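Local coordinates for protein 336aa long hypothetical dTDP-glucose 4,6-dehydratase (PDB 2HUN) that binds NAD(+) in a Rossmann-type domain and probably acts as a dTDP-glucose 4,6-dehydratase, at residues 21-24 / 29-32. Numbering follows the deposited sequence.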
loop_
_atom_site.group_PDB
_atom_site.type_symbol
_atom_site.label_atom_id
_atom_site.label_comp_id
_atom_site.label_asym_id
_atom_site.label_seq_id
_atom_site.Cartn_x
_atom_site.Cartn_y
_atom_site.Cartn_z
ATOM N N ARG A 21 -14.887 -24.183 8.844
ATOM C CA ARG A 21 -15.450 -25.533 8.796
ATOM C C ARG A 21 -14.345 -26.542 8.460
ATOM O O ARG A 21 -14.222 -27.597 9.093
ATOM C CB ARG A 21 -16.564 -25.609 7.742
ATOM C CG ARG A 21 -17.381 -26.904 7.789
ATOM C CD ARG A 21 -18.605 -26.819 6.877
ATOM N NE ARG A 21 -19.473 -25.687 7.207
ATOM C CZ ARG A 21 -20.432 -25.715 8.135
ATOM N NH1 ARG A 21 -20.659 -26.819 8.836
ATOM N NH2 ARG A 21 -21.168 -24.632 8.363
ATOM N N TYR A 22 -13.540 -26.204 7.458
ATOM C CA TYR A 22 -12.436 -27.061 7.036
ATOM C C TYR A 22 -11.453 -27.286 8.193
ATOM O O TYR A 22 -11.113 -28.419 8.533
ATOM C CB TYR A 22 -11.703 -26.406 5.863
ATOM C CG TYR A 22 -10.474 -27.150 5.408
ATOM C CD1 TYR A 22 -10.563 -28.164 4.458
ATOM C CD2 TYR A 22 -9.212 -26.833 5.924
ATOM C CE1 TYR A 22 -9.421 -28.847 4.025
ATOM C CE2 TYR A 22 -8.069 -27.508 5.502
ATOM C CZ TYR A 22 -8.182 -28.512 4.553
ATOM O OH TYR A 22 -7.059 -29.183 4.132
ATOM N N ILE A 23 -10.994 -26.196 8.791
ATOM C CA ILE A 23 -10.044 -26.275 9.893
ATOM C C ILE A 23 -10.511 -27.137 11.066
ATOM O O ILE A 23 -9.771 -28.003 11.535
ATOM C CB ILE A 23 -9.681 -24.856 10.398
ATOM C CG1 ILE A 23 -8.559 -24.281 9.528
ATOM C CG2 ILE A 23 -9.300 -24.885 11.871
ATOM C CD1 ILE A 23 -7.372 -25.226 9.332
ATOM N N LEU A 24 -11.731 -26.904 11.543
ATOM C CA LEU A 24 -12.254 -27.679 12.665
ATOM C C LEU A 24 -12.470 -29.138 12.286
ATOM O O LEU A 24 -12.389 -30.027 13.131
ATOM C CB LEU A 24 -13.566 -27.070 13.173
ATOM C CG LEU A 24 -13.421 -25.697 13.832
ATOM C CD1 LEU A 24 -14.788 -25.152 14.218
ATOM C CD2 LEU A 24 -12.525 -25.819 15.054
ATOM N N ASP A 29 -8.127 -31.190 17.544
ATOM C CA ASP A 29 -7.699 -30.453 18.731
ATOM C C ASP A 29 -7.496 -28.954 18.584
ATOM O O ASP A 29 -7.111 -28.279 19.542
ATOM C CB ASP A 29 -6.422 -31.076 19.297
ATOM C CG ASP A 29 -6.680 -32.411 19.967
ATOM O OD1 ASP A 29 -7.555 -32.465 20.856
ATOM O OD2 ASP A 29 -6.015 -33.402 19.611
ATOM N N TRP A 30 -7.755 -28.424 17.397
ATOM C CA TRP A 30 -7.600 -26.994 17.176
ATOM C C TRP A 30 -8.837 -26.253 17.665
ATOM O O TRP A 30 -9.907 -26.841 17.811
ATOM C CB TRP A 30 -7.386 -26.707 15.691
ATOM C CG TRP A 30 -6.013 -27.024 15.186
ATOM C CD1 TRP A 30 -5.190 -28.036 15.602
ATOM C CD2 TRP A 30 -5.338 -26.381 14.098
ATOM N NE1 TRP A 30 -4.047 -28.063 14.837
ATOM C CE2 TRP A 30 -4.112 -27.059 13.907
ATOM C CE3 TRP A 30 -5.652 -25.299 13.266
ATOM C CZ2 TRP A 30 -3.198 -26.690 12.912
ATOM C CZ3 TRP A 30 -4.742 -24.932 12.274
ATOM C CH2 TRP A 30 -3.528 -25.629 12.108
ATOM N N GLU A 31 -8.681 -24.960 17.921
ATOM C CA GLU A 31 -9.783 -24.128 18.381
ATOM C C GLU A 31 -9.863 -22.858 17.545
ATOM O O GLU A 31 -8.846 -22.337 17.083
ATOM C CB GLU A 31 -9.596 -23.756 19.849
ATOM C CG GLU A 31 -9.735 -24.917 20.812
ATOM C CD GLU A 31 -9.491 -24.493 22.246
ATOM O OE1 GLU A 31 -10.157 -23.544 22.706
ATOM O OE2 GLU A 31 -8.630 -25.106 22.912
ATOM N N VAL A 32 -11.075 -22.352 17.362
ATOM C CA VAL A 32 -11.271 -21.154 16.575
ATOM C C VAL A 32 -12.113 -20.082 17.255
ATOM O O VAL A 32 -13.153 -20.363 17.849
ATOM C CB VAL A 32 -11.941 -21.491 15.232
ATOM C CG1 VAL A 32 -12.396 -20.210 14.545
ATOM C CG2 VAL A 32 -10.970 -22.264 14.342
#
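I23 drives both of its branches into the strand-side segment 29-32, and the result is a compact example of how the helix of a Rossmann beta-alpha-beta unit, here begun by strand 5-9, packs on the strand it leads into: near the end of helix 14-26, I23 and L24 pack on W30, just ahead of strand 31-36, and on V32 within it, mainly through apolar side chains. The methyl CG2 of I23, set anti to the backbone N, meets two partners: W30 CE3, in the six-membered part of the indole, at 3.9 Å, approached at a slant, and V32 CG2 at 4.0 Å. The other branch reaches the next ring atom, with I23 CD1 4.0 Å from W30 CZ3. One helix position further, L24 adds its CD2 methyl, 3.9 Å from V32 CG2 and equally far from the backbone O of W30. With V32 CG1 anti to the backbone N (chi1 169°), CG2 falls anti to the carbonyl carbon and meets both I23 and L24.

I23, L24, W30 and V32 are all buried. W30 also packs on L231 and L232 of helix 220-233 and stacks its ring with H27, while V32 rests on V8 of the neighbouring strand 5-9. On the looser side, the CB of D29 and of E31 points away from the helix, D29 is exposed, and the partly exposed R21 stretches off to a salt bridge with D49. R55, just before strand 56-60, makes a backbone hydrogen bond with V32 and gives its NH1 to the O of L24.

No hydrogen bond or ion pair joins the two segments directly, so their direct cohesion comes from van der Waals contact and the exclusion of water, with shape rather than polar pairing fitting helix to strand.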